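HcgB (Methanococcus maripaludis, PDB 5D5P) probably acts as the guanylyltransferase that joins a GMP unit to the pyridinol precursor during biosynthesis of the [Fe]-hydrogenase FeGP cofactor. Local coordinates at residues Ile88-Ser93 and Leu114-Lys119; Ile99-Leu104 and Asn136-Thr141. All blocks are in the same frame, centred on the assembly; numbering follows the deposited sequence.

Contact 1: residues Ile88-Ser93 and Leu114-Lys119; sequences IAVDSS and LIMDKK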
loop_
_atom_site.group_PDB
_atom_site.type_symbol
_atom_site.label_atom_id
_atom_site.label_comp_id
_atom_site.label_asym_id
_atom_site.label_seq_id
_atom_site.Cartn_x
_atom_site.Cartn_y
_atom_site.Cartn_z
ATOM N N ILE A 88 -7.335 -12.864 6.619
ATOM C CA ILE A 88 -8.080 -13.630 7.626
ATOM C C ILE A 88 -9.562 -13.591 7.310
ATOM O O ILE A 88 -10.249 -14.613 7.390
ATOM C CB ILE A 88 -7.854 -13.080 9.052
ATOM C CG1 ILE A 88 -6.423 -13.348 9.459
ATOM C CG2 ILE A 88 -8.816 -13.733 10.041
ATOM C CD1 ILE A 88 -6.012 -12.675 10.776
ATOM N N ALA A 89 -10.063 -12.411 6.928
ATOM C CA ALA A 89 -11.481 -12.309 6.593
ATOM C C ALA A 89 -11.793 -13.081 5.309
ATOM O O ALA A 89 -12.772 -13.822 5.233
ATOM C CB ALA A 89 -11.909 -10.818 6.464
ATOM N N VAL A 90 -10.949 -12.920 4.301
ATOM C CA VAL A 90 -11.099 -13.695 3.069
ATOM C C VAL A 90 -11.159 -15.214 3.292
ATOM O O VAL A 90 -12.040 -15.907 2.733
ATOM C CB VAL A 90 -9.960 -13.381 2.086
ATOM C CG1 VAL A 90 -9.927 -14.400 0.928
ATOM C CG2 VAL A 90 -10.093 -11.952 1.584
ATOM N N ASP A 91 -10.269 -15.735 4.131
ATOM C CA ASP A 91 -10.113 -17.182 4.232
ATOM C C ASP A 91 -11.070 -17.835 5.207
ATOM O O ASP A 91 -11.245 -19.043 5.183
ATOM C CB ASP A 91 -8.669 -17.519 4.618
ATOM C CG ASP A 91 -7.695 -17.157 3.510
ATOM O OD1 ASP A 91 -8.154 -16.918 2.365
ATOM O OD2 ASP A 91 -6.482 -17.081 3.770
ATOM N N SER A 92 -11.700 -17.037 6.062
ATOM C CA SER A 92 -12.504 -17.628 7.111
ATOM C C SER A 92 -13.990 -17.312 6.970
ATOM O O SER A 92 -14.787 -17.783 7.774
ATOM C CB SER A 92 -11.986 -17.162 8.491
ATOM O OG SER A 92 -12.260 -15.773 8.685
ATOM N N SER A 93 -14.359 -16.558 5.939
ATOM C CA SER A 93 -15.772 -16.185 5.730
ATOM C C SER A 93 -16.130 -16.211 4.250
ATOM O O SER A 93 -15.271 -16.498 3.425
ATOM C CB SER A 93 -16.048 -14.803 6.314
ATOM O OG SER A 93 -15.535 -13.771 5.483
ATOM N N LEU A 114 -7.095 -1.203 2.687
ATOM C CA LEU A 114 -7.302 -1.916 1.428
ATOM C C LEU A 114 -8.759 -2.296 1.285
ATOM O O LEU A 114 -9.450 -2.596 2.269
ATOM C CB LEU A 114 -6.458 -3.197 1.360
ATOM C CG LEU A 114 -4.930 -3.025 1.417
ATOM C CD1 LEU A 114 -4.272 -4.419 1.556
ATOM C CD2 LEU A 114 -4.422 -2.327 0.172
ATOM N N ILE A 115 -9.242 -2.241 0.056
ATOM C CA ILE A 115 -10.490 -2.901 -0.304
ATOM C C ILE A 115 -10.122 -4.093 -1.173
ATOM O O ILE A 115 -9.446 -3.935 -2.201
ATOM C CB ILE A 115 -11.445 -1.957 -1.038
ATOM C CG1 ILE A 115 -11.659 -0.690 -0.209
ATOM C CG2 ILE A 115 -12.755 -2.681 -1.357
ATOM C CD1 ILE A 115 -12.674 0.292 -0.854
ATOM N N MET A 116 -10.488 -5.276 -0.683
ATOM C CA MET A 116 -10.160 -6.548 -1.301
ATOM C C MET A 116 -11.421 -7.303 -1.730
ATOM O O MET A 116 -12.499 -7.127 -1.145
ATOM C CB MET A 116 -9.335 -7.379 -0.330
ATOM C CG MET A 116 -7.971 -6.723 -0.040
ATOM S SD MET A 116 -7.218 -7.397 1.469
ATOM C CE MET A 116 -7.066 -9.130 1.124
ATOM N N ASP A 117 -11.303 -8.167 -2.739
ATOM C CA ASP A 117 -12.487 -8.911 -3.149
ATOM C C ASP A 117 -12.477 -10.304 -2.501
ATOM O O ASP A 117 -11.662 -10.592 -1.621
ATOM C CB ASP A 117 -12.593 -9.006 -4.686
ATOM C CG ASP A 117 -11.700 -10.089 -5.291
ATOM O OD1 ASP A 117 -10.790 -10.599 -4.622
ATOM O OD2 ASP A 117 -11.984 -10.514 -6.432
ATOM N N LYS A 118 -13.396 -11.154 -2.938
ATOM C CA LYS A 118 -13.624 -12.429 -2.261
ATOM C C LYS A 118 -12.454 -13.385 -2.333
ATOM O O LYS A 118 -12.402 -14.337 -1.555
ATOM C CB LYS A 118 -14.876 -13.100 -2.838
ATOM C CG LYS A 118 -14.773 -13.333 -4.324
ATOM C CD LYS A 118 -16.034 -13.991 -4.883
ATOM C CE LYS A 118 -15.992 -14.017 -6.405
ATOM N NZ LYS A 118 -14.758 -14.688 -6.898
ATOM N N LYS A 119 -11.533 -13.142 -3.266
ATOM C CA LYS A 119 -10.303 -13.956 -3.402
ATOM C C LYS A 119 -9.078 -13.325 -2.776
ATOM O O LYS A 119 -7.993 -13.879 -2.847
ATOM C CB LYS A 119 -9.966 -14.199 -4.886
ATOM C CG LYS A 119 -10.974 -15.045 -5.631
ATOM C CD LYS A 119 -10.512 -15.341 -7.046
ATOM C CE LYS A 119 -11.375 -16.409 -7.685
ATOM N NZ LYS A 119 -11.097 -16.533 -9.121
#

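Contact 2: residues Ile99-Leu104 and Asn136-Thr141; sequences ITRGRL and NPIDKT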
loop_
_atom_site.group_PDB
_atom_site.type_symbol
_atom_site.label_atom_id
_atom_site.label_comp_id
_atom_site.label_asym_id
_atom_site.label_seq_id
_atom_site.Cartn_x
_atom_site.Cartn_y
_atom_site.Cartn_z
ATOM N N ILE A 99 -12.979 -4.930 3.748
ATOM C CA ILE A 99 -12.285 -3.672 3.989
ATOM C C ILE A 99 -11.398 -3.858 5.185
ATOM O O ILE A 99 -11.860 -4.304 6.236
ATOM C CB ILE A 99 -13.256 -2.504 4.224
ATOM C CG1 ILE A 99 -14.147 -2.370 2.993
ATOM C CG2 ILE A 99 -12.429 -1.213 4.499
ATOM C CD1 ILE A 99 -15.274 -1.487 3.203
ATOM N N THR A 100 -10.109 -3.615 4.996
ATOM C CA THR A 100 -9.148 -3.858 6.066
ATOM C C THR A 100 -8.277 -2.653 6.289
ATOM O O THR A 100 -8.025 -1.880 5.373
ATOM C CB THR A 100 -8.250 -5.086 5.732
ATOM O OG1 THR A 100 -7.306 -5.277 6.782
ATOM C CG2 THR A 100 -7.489 -4.866 4.410
ATOM N N ARG A 101 -7.816 -2.476 7.523
ATOM C CA ARG A 101 -6.910 -1.391 7.788
ATOM C C ARG A 101 -5.927 -1.878 8.826
ATOM O O ARG A 101 -6.303 -2.646 9.696
ATOM C CB ARG A 101 -7.678 -0.178 8.292
ATOM C CG ARG A 101 -6.822 0.963 8.655
ATOM C CD ARG A 101 -7.537 1.965 9.515
ATOM N NE ARG A 101 -6.697 3.140 9.566
ATOM C CZ ARG A 101 -6.063 3.581 10.638
ATOM N NH1 ARG A 101 -6.144 2.928 11.796
ATOM N NH2 ARG A 101 -5.339 4.678 10.526
ATOM N N GLY A 102 -4.668 -1.489 8.699
ATOM C CA GLY A 102 -3.670 -1.889 9.669
ATOM C C GLY A 102 -2.351 -1.295 9.245
ATOM O O GLY A 102 -2.291 -0.449 8.351
ATOM N N ARG A 103 -1.269 -1.777 9.836
ATOM C CA ARG A 103 0.038 -1.241 9.494
ATOM C C ARG A 103 0.377 -1.548 8.033
ATOM O O ARG A 103 -0.007 -2.588 7.512
ATOM C CB ARG A 103 1.078 -1.833 10.449
ATOM C CG ARG A 103 2.233 -0.974 10.695
ATOM C CD ARG A 103 2.864 -1.415 11.993
ATOM N NE ARG A 103 3.455 -2.743 11.847
ATOM C CZ ARG A 103 3.462 -3.696 12.784
ATOM N NH1 ARG A 103 2.896 -3.504 13.976
ATOM N NH2 ARG A 103 4.081 -4.859 12.531
ATOM N N LEU A 104 1.041 -0.610 7.369
ATOM C CA LEU A 104 1.504 -0.807 6.007
ATOM C C LEU A 104 2.629 -1.846 5.960
ATOM O O LEU A 104 2.598 -2.793 5.165
ATOM C CB LEU A 104 2.004 0.523 5.438
ATOM C CG LEU A 104 2.823 0.402 4.157
ATOM C CD1 LEU A 104 1.971 -0.148 2.976
ATOM C CD2 LEU A 104 3.386 1.781 3.838
ATOM N N ASN A 136 -4.269 13.259 14.675
ATOM C CA ASN A 136 -5.543 13.359 13.996
ATOM C C ASN A 136 -6.508 12.378 14.643
ATOM O O ASN A 136 -6.114 11.271 15.016
ATOM C CB ASN A 136 -5.387 13.068 12.509
ATOM C CG ASN A 136 -6.447 13.721 11.677
ATOM O OD1 ASN A 136 -6.833 14.858 11.925
ATOM N ND2 ASN A 136 -6.970 12.980 10.708
ATOM N N PRO A 137 -7.765 12.786 14.812
ATOM C CA PRO A 137 -8.711 11.836 15.412
ATOM C C PRO A 137 -8.812 10.595 14.573
ATOM O O PRO A 137 -8.914 10.725 13.352
ATOM C CB PRO A 137 -10.032 12.596 15.410
ATOM C CG PRO A 137 -9.629 14.065 15.400
ATOM C CD PRO A 137 -8.355 14.117 14.589
ATOM N N ILE A 138 -8.781 9.424 15.197
ATOM C CA ILE A 138 -8.718 8.185 14.426
ATOM C C ILE A 138 -9.934 8.062 13.507
ATOM O O ILE A 138 -9.821 7.519 12.420
ATOM C CB ILE A 138 -8.608 6.951 15.349
ATOM C CG1 ILE A 138 -8.370 5.692 14.527
ATOM C CG2 ILE A 138 -9.834 6.847 16.254
ATOM C CD1 ILE A 138 -7.100 5.745 13.721
ATOM N N ASP A 139 -11.080 8.620 13.898
ATOM C CA ASP A 139 -12.264 8.470 13.051
ATOM C C ASP A 139 -12.144 9.297 11.794
ATOM O O ASP A 139 -12.546 8.865 10.708
ATOM C CB ASP A 139 -13.538 8.925 13.764
ATOM C CG ASP A 139 -13.948 7.999 14.861
ATOM O OD1 ASP A 139 -13.388 6.880 14.900
ATOM O OD2 ASP A 139 -14.839 8.382 15.663
ATOM N N LYS A 140 -11.508 10.452 11.922
ATOM C CA LYS A 140 -11.320 11.299 10.759
ATOM C C LYS A 140 -10.243 10.692 9.878
ATOM O O LYS A 140 -10.325 10.770 8.659
ATOM C CB LYS A 140 -10.949 12.719 11.181
ATOM C CG LYS A 140 -12.186 13.595 11.439
ATOM C CD LYS A 140 -11.839 15.061 11.565
ATOM C CE LYS A 140 -13.095 15.921 11.615
ATOM N NZ LYS A 140 -12.787 17.380 11.615
ATOM N N THR A 141 -9.276 10.020 10.487
ATOM C CA THR A 141 -8.249 9.322 9.709
ATOM C C THR A 141 -8.835 8.154 8.885
ATOM O O THR A 141 -8.575 8.043 7.684
ATOM C CB THR A 141 -7.123 8.813 10.616
ATOM O OG1 THR A 141 -6.501 9.932 11.272
ATOM C CG2 THR A 141 -6.083 8.032 9.799
#

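Contact 1: residues Ile88-Ser93 and Leu114-Lys119
Val90, near the C-terminal end of helix 81-92, plants both of its methyls on Met116 to Lys119, where strand 111-117 passes into a turn. CG1 stands anti to the backbone N (chi1 168°) and reaches the turn. There it lies 3.5 Å from the carbonyl O of Lys118, with the carbonyl C of Lys119 a little farther off. The other branch, CG2, points back along the strand, 3.8 Å from Asp117 O and 4.2 Å from Met116 CE. Met116 arrives with its terminal methyl because its chain bends at chi3 (59°), and the two side chains cross at about a right angle; the Met116 side chain also packs on Leu83 and Leu87 of the same helix. Lys118 and Lys119 offer backbone here, for their side chains start away from the helix. The turn itself is an Asx turn: Lys119 N donates to Asp117 OD1 at 3.0 Å, meeting that oxygen from above the carboxylate plane, while Asp117 OD2 forms a salt bridge with Arg121. Lys119 O in turn accepts a hydrogen bond from Arg79 of the second subunit. With methyl groups set against carbonyls and the methionine methyl, the link between helix and turn is van der Waals packing, and the Asx bond of Asp117 probably contributes to the shape of the turn.

Contact 2: residues Ile99-Leu104 and Asn136-Thr141
Arg101 reaches from strand 97-103 to the first turn of helix 138-151, and its guanidinium touches two methyl groups there. The backbones stay well apart, 11.0 Å between Arg101 CA and Thr141 CA, and the arginine covers that distance with CG anti to the backbone N (chi1 177°) and a chain extended from CG to NE.

The contacts between the two segments are apolar against polar. Ile138 CD1 approaches the guanidinium obliquely, 3.5 Å from Arg101 NH1, and Thr141 CG2 lies 3.5 Å from Arg101 NH2, its side chain crossing the arginine at about a right angle. Ser128 of strand 122-128 touches both Arg101 and Thr141. Ile138 packs on Lys48 and Lys49 of helix 47-57 as well.

The charge is answered one turn further along the same helix, where Glu145 forms a salt bridge with Arg101 NE. With an alanine here, Glu145 would probably lose this partner and a gap would open beside the Ile138 and Thr141 methyls.

Hydrogen bonds within 136-141 shape the helix start. Pro137 sits at the N-cap position, and its carbonyl O accepts from Thr141 N at 3.0 Å. Asn136 ND2 donates to Thr141 OG1 at 3.1 Å, with an N-H...O angle of 147°, which ties the residue before the cap to the first turn.

The whole is a strand-to-helix packing at the surface of an alpha/beta fold of the Maf clan: a long arginine from a central strand of the mixed sheet reaches the N-terminal turn of the last helix.

The centres of contacts 1 and 2 lie about 18 Å apart, yet both reach the same mixed sheet through neighbouring antiparallel strands, 111-117 and 97-103. Leu114 N probably donates a hydrogen bond to Thr100 O at 2.9 Å, and Met116 SD packs on Thr100 CG2 at 3.9 Å, so the two contacts meet directly. Along the chain their segments alternate: 88-93, 99-104, 114-119, then 136-141. Contact 1 packs the end of helix 81-92 against strand 111-117 and the turn after it, while contact 2 brings in helix 138-151 much later in the sequence. Together they tie two helices to adjacent strands of one compact alpha/beta unit, with residues of both contacts also reaching the second subunit.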